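Local coordinates for protein beta-glycosidase (Bacteroides caccae, PDB 6T2R) that is a family 16 endo-beta-galactosidase of a gut bacterium, one of the O-glycanases that initiate mucin breakdown, at residues Gly121-Glu132 / Ile226-Gly237. Sequence-based numbering, arbitrary orientation.
Sequences GAWPAIWTLPYE and IPQYLLIDMQLG
Neighbouring antiparallel strands of the glycoside hydrolase family 16 beta-sandwich pair here, 125-130 against 228-233, and their backbones stay linked on through the loops to Gly121 and Gly237. Ala125 with Asp233, Trp127 with Leu231 and Leu129 with Tyr229 are hydrogen-bonded pairs, and their side chains lie on one face of the sheet, where Trp127 bonds to Asp233. Trp127 turns its indole back across the partner strand, CG lying between the backbone N and the carbonyl carbon (chi1 59°). Trp127 NE1 thereby donates to Asp233 OD1 at 2.9 Å, the carboxylate oxygen lying in the ring plane, while Leu231 packs over a face of the same indole, its CD2 3.5 Å from Trp127 CZ2. This combination of edge bond and covered face fixes the ring's rotation. In the loop before strand 125-130, Trp123 is covered in the same way, but its edge bond is weaker: Gln235 CB lies over the five-membered ring, 3.6 Å from its centroid, and Trp123 NE1 makes only a weak bond to Gly237 O. The extended chain of Gln235 continues past the indole, bringing its amide beside the Asp233 carboxylate. At the other end, Tyr229 lies alongside Leu129, with CE2 3.6 Å from Leu129 CB. On the reverse face, Thr128 OG1 donates to Gln228 OE1 at 2.7 Å; a water links that same amide oxygen to Thr128 O. A second water joins Pro227 O to Glu132 N and OE2. Trp57 meets the Trp127 ring edge-to-face, and Leu230 and Ile232 pack on Val258 of strand 251-263, while strands 143-145 and 147-148 flank 125-130 and strand 92-98 flanks 228-233.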
loop_
_atom_site.group_PDB
_atom_site.type_symbol
_atom_site.label_atom_id
_atom_site.label_comp_id
_atom_site.label_asym_id
_atom_site.label_seq_id
_atom_site.Cartn_x
_atom_site.Cartn_y
_atom_site.Cartn_z
ATOM N N GLY A 121 13.872 12.202 -0.925
ATOM C CA GLY A 121 13.636 11.533 0.368
ATOM C C GLY A 121 12.211 11.080 0.566
ATOM O O GLY A 121 11.950 10.389 1.552
ATOM N N ALA A 122 11.312 11.398 -0.357
ATOM C CA ALA A 122 9.921 10.893 -0.290
ATOM C C ALA A 122 9.830 9.479 -0.915
ATOM O O ALA A 122 10.498 9.195 -1.952
ATOM C CB ALA A 122 8.988 11.890 -0.931
ATOM N N TRP A 123 9.036 8.613 -0.276
ATOM C CA TRP A 123 8.710 7.243 -0.747
ATOM C C TRP A 123 7.333 6.869 -0.225
ATOM O O TRP A 123 7.173 5.977 0.613
ATOM C CB TRP A 123 9.801 6.242 -0.354
ATOM C CG TRP A 123 10.155 6.157 1.094
ATOM C CD1 TRP A 123 10.437 7.184 1.946
ATOM C CD2 TRP A 123 10.373 4.948 1.843
ATOM N NE1 TRP A 123 10.783 6.695 3.176
ATOM C CE2 TRP A 123 10.748 5.323 3.146
ATOM C CE3 TRP A 123 10.247 3.591 1.554
ATOM C CZ2 TRP A 123 10.992 4.397 4.159
ATOM C CZ3 TRP A 123 10.493 2.670 2.557
ATOM C CH2 TRP A 123 10.864 3.075 3.839
ATOM N N PRO A 124 6.283 7.542 -0.747
ATOM C CA PRO A 124 4.900 7.148 -0.468
ATOM C C PRO A 124 4.641 5.697 -0.904
ATOM O O PRO A 124 5.197 5.295 -1.890
ATOM C CB PRO A 124 4.073 8.092 -1.339
ATOM C CG PRO A 124 5.047 8.427 -2.465
ATOM C CD PRO A 124 6.361 8.612 -1.754
ATOM N N ALA A 125 3.854 4.962 -0.126
ATOM C CA ALA A 125 3.601 3.526 -0.335
ATOM C C ALA A 125 2.111 3.221 -0.259
ATOM O O ALA A 125 1.359 3.926 0.454
ATOM C CB ALA A 125 4.376 2.694 0.670
ATOM N N ILE A 126 1.702 2.173 -0.969
ATOM C CA ILE A 126 0.361 1.527 -0.871
ATOM C C ILE A 126 0.640 0.042 -0.677
ATOM O O ILE A 126 1.336 -0.549 -1.514
ATOM C CB ILE A 126 -0.464 1.798 -2.145
ATOM C CG1 ILE A 126 -0.640 3.299 -2.387
ATOM C CG2 ILE A 126 -1.785 1.053 -2.092
ATOM C CD1 ILE A 126 -1.166 3.701 -3.754
ATOM N N TRP A 127 0.127 -0.564 0.379
ATOM C CA TRP A 127 0.609 -1.906 0.726
ATOM C C TRP A 127 -0.324 -2.575 1.706
ATOM O O TRP A 127 -1.187 -1.875 2.296
ATOM C CB TRP A 127 2.045 -1.795 1.228
ATOM C CG TRP A 127 2.303 -0.936 2.426
ATOM C CD1 TRP A 127 2.098 0.411 2.582
ATOM C CD2 TRP A 127 3.011 -1.362 3.610
ATOM N NE1 TRP A 127 2.582 0.829 3.800
ATOM C CE2 TRP A 127 3.135 -0.234 4.449
ATOM C CE3 TRP A 127 3.523 -2.599 4.040
ATOM C CZ2 TRP A 127 3.757 -0.305 5.683
ATOM C CZ3 TRP A 127 4.139 -2.675 5.272
ATOM C CH2 TRP A 127 4.252 -1.534 6.069
ATOM N N THR A 128 -0.163 -3.891 1.839
ATOM C CA THR A 128 -0.985 -4.718 2.732
ATOM C C THR A 128 -0.121 -5.632 3.597
ATOM O O THR A 128 0.964 -6.044 3.183
ATOM C CB THR A 128 -2.026 -5.531 1.958
ATOM O OG1 THR A 128 -1.366 -6.648 1.355
ATOM C CG2 THR A 128 -2.785 -4.669 0.971
ATOM N N LEU A 129 -0.663 -5.883 4.785
ATOM C CA LEU A 129 -0.144 -6.730 5.878
ATOM C C LEU A 129 -1.280 -7.642 6.321
ATOM O O LEU A 129 -2.430 -7.360 6.022
ATOM C CB LEU A 129 0.339 -5.820 7.011
ATOM C CG LEU A 129 1.657 -5.099 6.728
ATOM C CD1 LEU A 129 2.027 -4.238 7.901
ATOM C CD2 LEU A 129 2.770 -6.088 6.393
ATOM N N PRO A 130 -0.990 -8.768 7.006
ATOM C CA PRO A 130 -2.042 -9.625 7.548
ATOM C C PRO A 130 -2.961 -8.876 8.507
ATOM O O PRO A 130 -2.479 -8.164 9.385
ATOM C CB PRO A 130 -1.283 -10.759 8.258
ATOM C CG PRO A 130 0.088 -10.735 7.586
ATOM C CD PRO A 130 0.354 -9.280 7.274
ATOM N N TYR A 131 -4.269 -9.028 8.270
ATOM C CA TYR A 131 -5.361 -8.445 9.083
ATOM C C TYR A 131 -5.262 -8.997 10.503
ATOM O O TYR A 131 -5.416 -8.236 11.458
ATOM C CB TYR A 131 -6.740 -8.787 8.507
ATOM C CG TYR A 131 -7.835 -8.058 9.238
ATOM C CD1 TYR A 131 -8.128 -6.726 8.942
ATOM C CD2 TYR A 131 -8.501 -8.680 10.281
ATOM C CE1 TYR A 131 -9.079 -6.030 9.664
ATOM C CE2 TYR A 131 -9.487 -8.018 10.981
ATOM C CZ TYR A 131 -9.767 -6.689 10.679
ATOM O OH TYR A 131 -10.709 -6.044 11.430
ATOM N N GLU A 132 -5.008 -10.294 10.629
ATOM C CA GLU A 132 -4.988 -10.988 11.951
ATOM C C GLU A 132 -3.630 -10.740 12.647
ATOM O O GLU A 132 -2.737 -11.601 12.561
ATOM C CB GLU A 132 -5.293 -12.464 11.740
ATOM C CG GLU A 132 -6.668 -12.718 11.147
ATOM C CD GLU A 132 -6.749 -14.056 10.429
ATOM O OE1 GLU A 132 -7.453 -14.902 10.936
ATOM O OE2 GLU A 132 -6.080 -14.259 9.385
ATOM N N ILE A 226 -4.407 -14.910 2.952
ATOM C CA ILE A 226 -4.947 -14.693 4.307
ATOM C C ILE A 226 -5.526 -13.289 4.263
ATOM O O ILE A 226 -5.088 -12.458 3.472
ATOM C CB ILE A 226 -3.866 -14.821 5.404
ATOM C CG1 ILE A 226 -2.706 -13.832 5.201
ATOM C CG2 ILE A 226 -3.374 -16.258 5.535
ATOM C CD1 ILE A 226 -1.632 -13.942 6.292
ATOM N N PRO A 227 -6.500 -12.982 5.134
ATOM C CA PRO A 227 -7.089 -11.652 5.159
ATOM C C PRO A 227 -6.008 -10.581 5.349
ATOM O O PRO A 227 -5.113 -10.767 6.166
ATOM C CB PRO A 227 -8.001 -11.702 6.383
ATOM C CG PRO A 227 -8.323 -13.164 6.541
ATOM C CD PRO A 227 -7.039 -13.868 6.181
ATOM N N GLN A 228 -6.168 -9.462 4.640
ATOM C CA GLN A 228 -5.201 -8.345 4.591
ATOM C C GLN A 228 -5.853 -7.103 5.193
ATOM O O GLN A 228 -7.100 -6.974 5.090
ATOM C CB GLN A 228 -4.793 -8.129 3.125
ATOM C CG GLN A 228 -4.265 -9.402 2.452
ATOM C CD GLN A 228 -2.833 -9.687 2.840
ATOM O OE1 GLN A 228 -2.025 -8.766 2.940
ATOM N NE2 GLN A 228 -2.519 -10.961 3.104
ATOM N N TYR A 229 -5.049 -6.203 5.762
ATOM C CA TYR A 229 -5.436 -4.779 5.911
ATOM C C TYR A 229 -4.551 -3.933 4.989
ATOM O O TYR A 229 -3.409 -4.349 4.645
ATOM C CB TYR A 229 -5.429 -4.351 7.375
ATOM C CG TYR A 229 -4.098 -4.066 8.035
ATOM C CD1 TYR A 229 -3.612 -2.775 8.102
ATOM C CD2 TYR A 229 -3.376 -5.063 8.676
ATOM C CE1 TYR A 229 -2.423 -2.479 8.754
ATOM C CE2 TYR A 229 -2.187 -4.784 9.332
ATOM C CZ TYR A 229 -1.725 -3.486 9.391
ATOM O OH TYR A 229 -0.583 -3.177 10.057
ATOM N N LEU A 230 -5.082 -2.770 4.607
ATOM C CA LEU A 230 -4.509 -1.870 3.580
ATOM C C LEU A 230 -3.936 -0.650 4.284
ATOM O O LEU A 230 -4.583 -0.156 5.210
ATOM C CB LEU A 230 -5.639 -1.435 2.651
ATOM C CG LEU A 230 -5.230 -0.435 1.585
ATOM C CD1 LEU A 230 -4.068 -0.944 0.725
ATOM C CD2 LEU A 230 -6.431 -0.112 0.715
ATOM N N LEU A 231 -2.731 -0.283 3.911
ATOM C CA LEU A 231 -1.992 0.911 4.375
ATOM C C LEU A 231 -1.759 1.781 3.138
ATOM O O LEU A 231 -1.307 1.233 2.069
ATOM C CB LEU A 231 -0.639 0.502 4.989
ATOM C CG LEU A 231 -0.684 -0.486 6.164
ATOM C CD1 LEU A 231 -0.689 -1.940 5.666
ATOM C CD2 LEU A 231 0.512 -0.289 7.078
ATOM N N ILE A 232 -1.982 3.071 3.302
ATOM C CA ILE A 232 -1.686 4.145 2.314
ATOM C C ILE A 232 -1.018 5.269 3.094
ATOM O O ILE A 232 -1.659 5.759 4.052
ATOM C CB ILE A 232 -2.949 4.654 1.596
ATOM C CG1 ILE A 232 -3.715 3.510 0.932
ATOM C CG2 ILE A 232 -2.525 5.725 0.597
ATOM C CD1 ILE A 232 -5.067 3.868 0.370
ATOM N N ASP A 233 0.236 5.604 2.796
ATOM C CA ASP A 233 0.928 6.529 3.718
ATOM C C ASP A 233 2.119 7.156 3.024
ATOM O O ASP A 233 2.826 6.456 2.280
ATOM C CB ASP A 233 1.338 5.814 5.019
ATOM C CG ASP A 233 2.412 4.754 4.813
ATOM O OD1 ASP A 233 2.083 3.668 4.284
ATOM O OD2 ASP A 233 3.578 5.057 5.119
ATOM N N MET A 234 2.270 8.453 3.261
ATOM C CA MET A 234 3.469 9.230 2.925
ATOM C C MET A 234 4.573 8.768 3.874
ATOM O O MET A 234 4.285 8.368 5.041
ATOM C CB MET A 234 3.208 10.734 3.069
ATOM C CG MET A 234 4.396 11.618 2.710
ATOM S SD MET A 234 5.120 11.268 1.111
ATOM C CE MET A 234 3.830 11.821 -0.005
ATOM N N GLN A 235 5.788 8.803 3.351
ATOM C CA GLN A 235 7.004 8.319 4.017
ATOM C C GLN A 235 8.111 9.287 3.591
ATOM O O GLN A 235 8.119 9.730 2.397
ATOM C CB GLN A 235 7.267 6.857 3.618
ATOM C CG GLN A 235 6.206 5.903 4.130
ATOM C CD GLN A 235 6.341 4.458 3.705
ATOM O OE1 GLN A 235 7.183 4.070 2.893
ATOM N NE2 GLN A 235 5.448 3.662 4.222
ATOM N N LEU A 236 9.003 9.604 4.527
ATOM C CA LEU A 236 10.159 10.511 4.279
ATOM C C LEU A 236 11.430 9.938 4.921
ATOM O O LEU A 236 11.415 9.696 6.153
ATOM C CB LEU A 236 9.836 11.899 4.852
ATOM C CG LEU A 236 8.904 12.769 4.010
ATOM C CD1 LEU A 236 8.536 14.050 4.770
ATOM C CD2 LEU A 236 9.530 13.096 2.660
ATOM N N GLY A 237 12.460 9.692 4.103
ATOM C CA GLY A 237 13.791 9.229 4.543
ATOM C C GLY A 237 13.864 7.743 4.888
ATOM O O GLY A 237 12.821 7.083 5.132
HETATM O O HOH W 1 0.512 -9.069 3.247
HETATM O O HOH W 2 -4.586 -12.220 8.499
#